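Local coordinates for protein ribokinase, putative (Burkholderia thailandensis, PDB 3B1N) that is a putative ribokinase-family nucleoside kinase that binds ADP and the nucleoside mizoribine and probably phosphorylates nucleosides, at residues 238-243 / 300-305. Residues are numbered along the deposited sequence; the frame is centred on the assembly and turned at random. Where two conformers were deposited one is given.
With ADP (adenosine-5'-diphosphate), chain G.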
ATOM      1  N   PRO B 238       3.196 -11.684  27.813  1.00 13.52           N
ATOM      2  CA  PRO B 238       3.960 -10.452  27.562  1.00 14.69           C
ATOM      3  C   PRO B 238       4.653 -10.469  26.232  1.00 14.57           C
ATOM      4  O   PRO B 238       5.065 -11.542  25.767  1.00 14.73           O
ATOM      5  CB  PRO B 238       5.027 -10.439  28.670  1.00 15.28           C
ATOM      6  CG  PRO B 238       5.006 -11.815  29.281  1.00 17.95           C
ATOM      7  CD  PRO B 238       3.830 -12.596  28.791  1.00 14.47           C
ATOM      8  N   ALA B 239       4.863  -9.286  25.659  1.00 15.28           N
ATOM      9  CA  ALA B 239       5.812  -9.178  24.570  1.00 14.77           C
ATOM     10  C   ALA B 239       7.242  -9.393  25.028  1.00 15.21           C
ATOM     11  O   ALA B 239       7.577  -9.156  26.198  1.00 16.69           O
ATOM     12  CB  ALA B 239       5.689  -7.786  23.887  1.00 15.28           C
ATOM     13  N   VAL B 240       8.095  -9.816  24.115  1.00 12.85           N
ATOM     14  CA  VAL B 240       9.536  -9.819  24.321  1.00 14.21           C
ATOM     15  C   VAL B 240      10.059  -8.534  23.697  1.00 15.96           C
ATOM     16  O   VAL B 240       9.732  -8.243  22.549  1.00 15.35           O
ATOM     17  CB  VAL B 240      10.208 -11.070  23.673  1.00 13.88           C
ATOM     18  CG1 VAL B 240      11.716 -11.066  23.794  1.00 14.13           C
ATOM     19  CG2 VAL B 240       9.716 -12.305  24.374  1.00 13.39           C
ATOM     20  N   ARG B 241      10.854  -7.773  24.446  1.00 18.60           N
ATOM     21  CA  ARG B 241      11.467  -6.551  23.880  1.00 21.57           C
ATOM     22  C   ARG B 241      12.264  -6.872  22.642  1.00 20.87           C
ATOM     23  O   ARG B 241      13.172  -7.699  22.666  1.00 21.38           O
ATOM     24  CB  ARG B 241      12.370  -5.871  24.943  1.00 21.86           C
ATOM     25  CG  ARG B 241      12.929  -4.520  24.513  1.00 29.45           C
ATOM     26  CD  ARG B 241      13.016  -3.557  25.690  1.00 36.71           C
ATOM     27  NE  ARG B 241      12.279  -2.325  25.384  1.00 44.65           N
ATOM     28  CZ  ARG B 241      10.994  -2.102  25.687  1.00 46.05           C
ATOM     29  NH1 ARG B 241      10.418  -0.948  25.349  1.00 45.46           N
ATOM     30  NH2 ARG B 241      10.275  -3.021  26.329  1.00 48.97           N
ATOM     31  N   ALA B 242      11.930  -6.191  21.544  1.00 21.38           N
ATOM     32  CA  ALA B 242      12.618  -6.398  20.282  1.00 21.38           C
ATOM     33  C   ALA B 242      13.998  -5.798  20.337  1.00 22.24           C
ATOM     34  O   ALA B 242      14.143  -4.674  20.850  1.00 22.48           O
ATOM     35  CB  ALA B 242      11.828  -5.702  19.163  1.00 21.46           C
ATOM     36  N   GLU B 243      14.971  -6.491  19.750  1.00 21.77           N
ATOM     37  CA  GLU B 243      16.327  -5.925  19.685  0.50 23.00           C
ATOM     38  C   GLU B 243      16.320  -4.648  18.843  1.00 22.89           C
ATOM     39  O   GLU B 243      17.061  -3.695  19.167  1.00 22.69           O
ATOM     40  CB  GLU B 243      17.367  -6.934  19.179  0.50 23.27           C
ATOM     41  CG  GLU B 243      17.388  -8.275  19.945  0.50 26.38           C
ATOM     42  CD  GLU B 243      18.096  -8.236  21.292  0.50 29.97           C
ATOM     43  OE1 GLU B 243      17.611  -7.537  22.221  0.50 31.30           O
ATOM     44  OE2 GLU B 243      19.121  -8.944  21.427  0.50 31.26           O
ATOM     45  N   ASP B 300      16.288 -20.901  22.543  1.00 15.92           N
ATOM     46  CA  ASP B 300      16.215 -21.304  23.955  1.00 17.09           C
ATOM     47  C   ASP B 300      16.906 -20.319  24.899  1.00 15.16           C
ATOM     48  O   ASP B 300      16.358 -20.016  25.948  1.00 16.64           O
ATOM     49  CB  ASP B 300      16.771 -22.704  24.167  1.00 17.82           C
ATOM     50  CG  ASP B 300      15.844 -23.797  23.634  1.00 25.43           C
ATOM     51  OD1 ASP B 300      14.640 -23.540  23.321  1.00 29.34           O
ATOM     52  OD2 ASP B 300      16.348 -24.949  23.553  1.00 33.29           O
ATOM     53  N   ALA B 301      18.050 -19.803  24.460  1.00 16.91           N
ATOM     54  CA  ALA B 301      18.803 -18.816  25.285  1.00 16.36           C
ATOM     55  C   ALA B 301      18.017 -17.528  25.442  1.00 15.71           C
ATOM     56  O   ALA B 301      17.945 -16.946  26.537  1.00 15.85           O
ATOM     57  CB  ALA B 301      20.173 -18.558  24.682  1.00 17.66           C
ATOM     58  N   ARG B 302      17.390 -17.038  24.361  1.00 14.51           N
ATOM     59  CA  ARG B 302      16.601 -15.838  24.457  1.00 14.33           C
ATOM     60  C   ARG B 302      15.306 -16.033  25.255  1.00 13.63           C
ATOM     61  O   ARG B 302      14.828 -15.118  25.940  1.00 13.53           O
ATOM     62  CB  ARG B 302      16.253 -15.332  23.038  1.00 14.32           C
ATOM     63  CG  ARG B 302      17.417 -14.722  22.245  1.00 18.10           C
ATOM     64  CD  ARG B 302      17.724 -13.252  22.701  1.00 21.80           C
ATOM     65  NE  ARG B 302      16.601 -12.301  22.508  1.00 25.56           N
ATOM     66  CZ  ARG B 302      16.369 -11.611  21.390  1.00 25.84           C
ATOM     67  NH1 ARG B 302      17.167 -11.762  20.327  1.00 23.38           N
ATOM     68  NH2 ARG B 302      15.331 -10.764  21.341  1.00 27.25           N
ATOM     69  N   PHE B 303      14.727 -17.250  25.212  1.00 13.23           N
ATOM     70  CA  PHE B 303      13.553 -17.523  25.999  1.00 13.18           C
ATOM     71  C   PHE B 303      13.933 -17.450  27.500  1.00 14.65           C
ATOM     72  O   PHE B 303      13.229 -16.815  28.270  1.00 14.76           O
ATOM     73  CB  PHE B 303      12.998 -18.940  25.678  1.00 12.04           C
ATOM     74  CG  PHE B 303      11.684 -19.232  26.357  1.00 13.46           C
ATOM     75  CD1 PHE B 303      10.443 -19.167  25.665  1.00 11.92           C
ATOM     76  CD2 PHE B 303      11.626 -19.545  27.713  1.00 14.74           C
ATOM     77  CE1 PHE B 303       9.206 -19.388  26.300  1.00 13.56           C
ATOM     78  CE2 PHE B 303      10.416 -19.759  28.346  1.00 14.88           C
ATOM     79  CZ  PHE B 303       9.165 -19.699  27.654  1.00 14.26           C
ATOM     80  N   GLU B 304      15.077 -18.065  27.830  1.00 17.40           N
ATOM     81  CA  GLU B 304      15.578 -18.038  29.206  1.00 20.91           C
ATOM     82  C   GLU B 304      15.825 -16.605  29.671  1.00 19.87           C
ATOM     83  O   GLU B 304      15.430 -16.254  30.767  1.00 21.36           O
ATOM     84  CB  GLU B 304      16.866 -18.848  29.291  1.00 21.03           C
ATOM     85  CG  GLU B 304      16.628 -20.316  29.353  1.00 28.93           C
ATOM     86  CD  GLU B 304      16.662 -20.836  30.786  1.00 37.12           C
ATOM     87  OE1 GLU B 304      16.583 -22.073  30.941  1.00 42.03           O
ATOM     88  OE2 GLU B 304      16.761 -20.016  31.739  1.00 41.35           O
ATOM     89  N   THR B 305      16.462 -15.778  28.830  1.00 19.60           N
ATOM     90  CA  THR B 305      16.706 -14.380  29.197  1.00 20.01           C
ATOM     91  C   THR B 305      15.415 -13.610  29.403  1.00 19.97           C
ATOM     92  O   THR B 305      15.287 -12.853  30.365  1.00 20.63           O
ATOM     93  CB  THR B 305      17.561 -13.673  28.178  1.00 20.30           C
ATOM     94  OG1 THR B 305      18.842 -14.319  28.153  1.00 22.86           O
ATOM     95  CG2 THR B 305      17.755 -12.218  28.564  1.00 22.86           C
TER
HETATM   96  PB  ADP G 402       0.030  -9.603  12.990  1.00 12.87           P
HETATM   97  O1B ADP G 402      -0.824  -8.361  12.786  1.00 20.07           O
HETATM   98  O2B ADP G 402      -0.807 -10.828  12.781  1.00 15.69           O
HETATM   99  O3B ADP G 402       1.354  -9.741  12.326  1.00 12.80           O
HETATM  100  PA  ADP G 402       0.786  -8.648  15.732  1.00 11.76           P
HETATM  101  O1A ADP G 402       1.198  -7.285  15.159  1.00 12.78           O
HETATM  102  O2A ADP G 402      -0.292  -8.716  16.770  1.00 12.19           O
HETATM  103  O3A ADP G 402       0.302  -9.669  14.626  1.00 14.35           O
HETATM  104  O5' ADP G 402       2.159  -9.209  16.225  1.00 10.82           O
HETATM  105  C5' ADP G 402       2.169 -10.577  16.650  1.00 10.81           C
HETATM  106  C4' ADP G 402       3.110 -10.836  17.817  1.00  9.30           C
HETATM  107  O4' ADP G 402       4.456 -10.492  17.424  1.00 10.44           O
HETATM  108  C3' ADP G 402       2.814  -9.978  19.071  1.00 11.39           C
HETATM  109  O3' ADP G 402       1.768 -10.557  19.866  1.00 12.01           O
HETATM  110  C2' ADP G 402       4.189  -9.900  19.686  1.00 11.27           C
HETATM  111  O2' ADP G 402       4.446 -11.088  20.465  1.00 11.50           O
HETATM  112  C1' ADP G 402       5.133  -9.880  18.516  1.00 11.81           C
HETATM  113  N9  ADP G 402       5.401  -8.466  18.132  1.00 11.55           N
HETATM  114  C8  ADP G 402       4.752  -7.670  17.223  1.00 12.61           C
HETATM  115  N7  ADP G 402       5.300  -6.411  17.227  1.00 11.64           N
HETATM  116  C5  ADP G 402       6.222  -6.392  18.177  1.00 11.95           C
HETATM  117  C6  ADP G 402       7.128  -5.382  18.720  1.00 13.91           C
HETATM  118  N6  ADP G 402       7.085  -4.132  18.180  1.00 15.72           N
HETATM  119  N1  ADP G 402       7.946  -5.724  19.698  1.00 13.64           N
HETATM  120  C2  ADP G 402       7.975  -6.972  20.225  1.00 15.35           C
HETATM  121  N3  ADP G 402       7.187  -7.949  19.757  1.00 13.61           N
HETATM  122  C4  ADP G 402       6.302  -7.720  18.788  1.00 11.38           C
HETATM  123  O   HOH W   1      14.938  -9.455  23.810  1.00 30.84           O
HETATM  124  O   HOH W   2      14.397  -9.117  18.682  1.00 18.68           O
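Arg302 reaches from helix 296-307 to the loop of residues 238-243 and meets Glu243 there. The two side chains come from opposite directions. Bends at chi2 (-79°) and chi3 (-61°) curl the Arg302 chain on its way. Glu243 CG lies 3.5 Å from both Arg302 NH1 and NH2, so a methylene as well as the carboxylate takes part. The bend at its own chi2 carries the carboxylate inward over one guanidinium face. OE2 sits above that face, and CD is displaced toward the border of the group. The two planes are 37° apart. Glu243 was modelled in two conformers. In one, OE2 makes a long salt bridge to Arg302 NH1 at 3.6 Å, doubtful as a fixed feature. None of the guanidinium hydrogens is aimed at OE2, and the pairing is electrostatic, without a hydrogen bond.

Water links Arg302 to the loop backbone. One water donates to Arg241 O at 2.7 Å and accepts from Arg302 NH2 at 2.8 Å. A second accepts from Glu243 N at 2.9 Å and, at the edge of the guanidinium in its plane, from Arg302 NH2 at 3.3 Å. NH2 thus donates to both waters.

The loop follows strand 233-237, an outermost strand of the large mixed sheet in this pfkB (ribokinase) family fold, and leads toward helix 251-264. It also lines the ADP pocket. Val240 O lies 3.2 Å from C2 of the adenine, and Ala242 CB lies 3.9 Å from its N1.

Val240 is buried and points toward helix 296-307. Its CG1 comes obliquely and loosely to Arg302 NH2. The valine also packs on Ala306 and Phe307 of that helix and on Ala281 of helix 269-284. Arg302 itself touches Leu282 of helix 269-284, whose Ile284 meets Ala242.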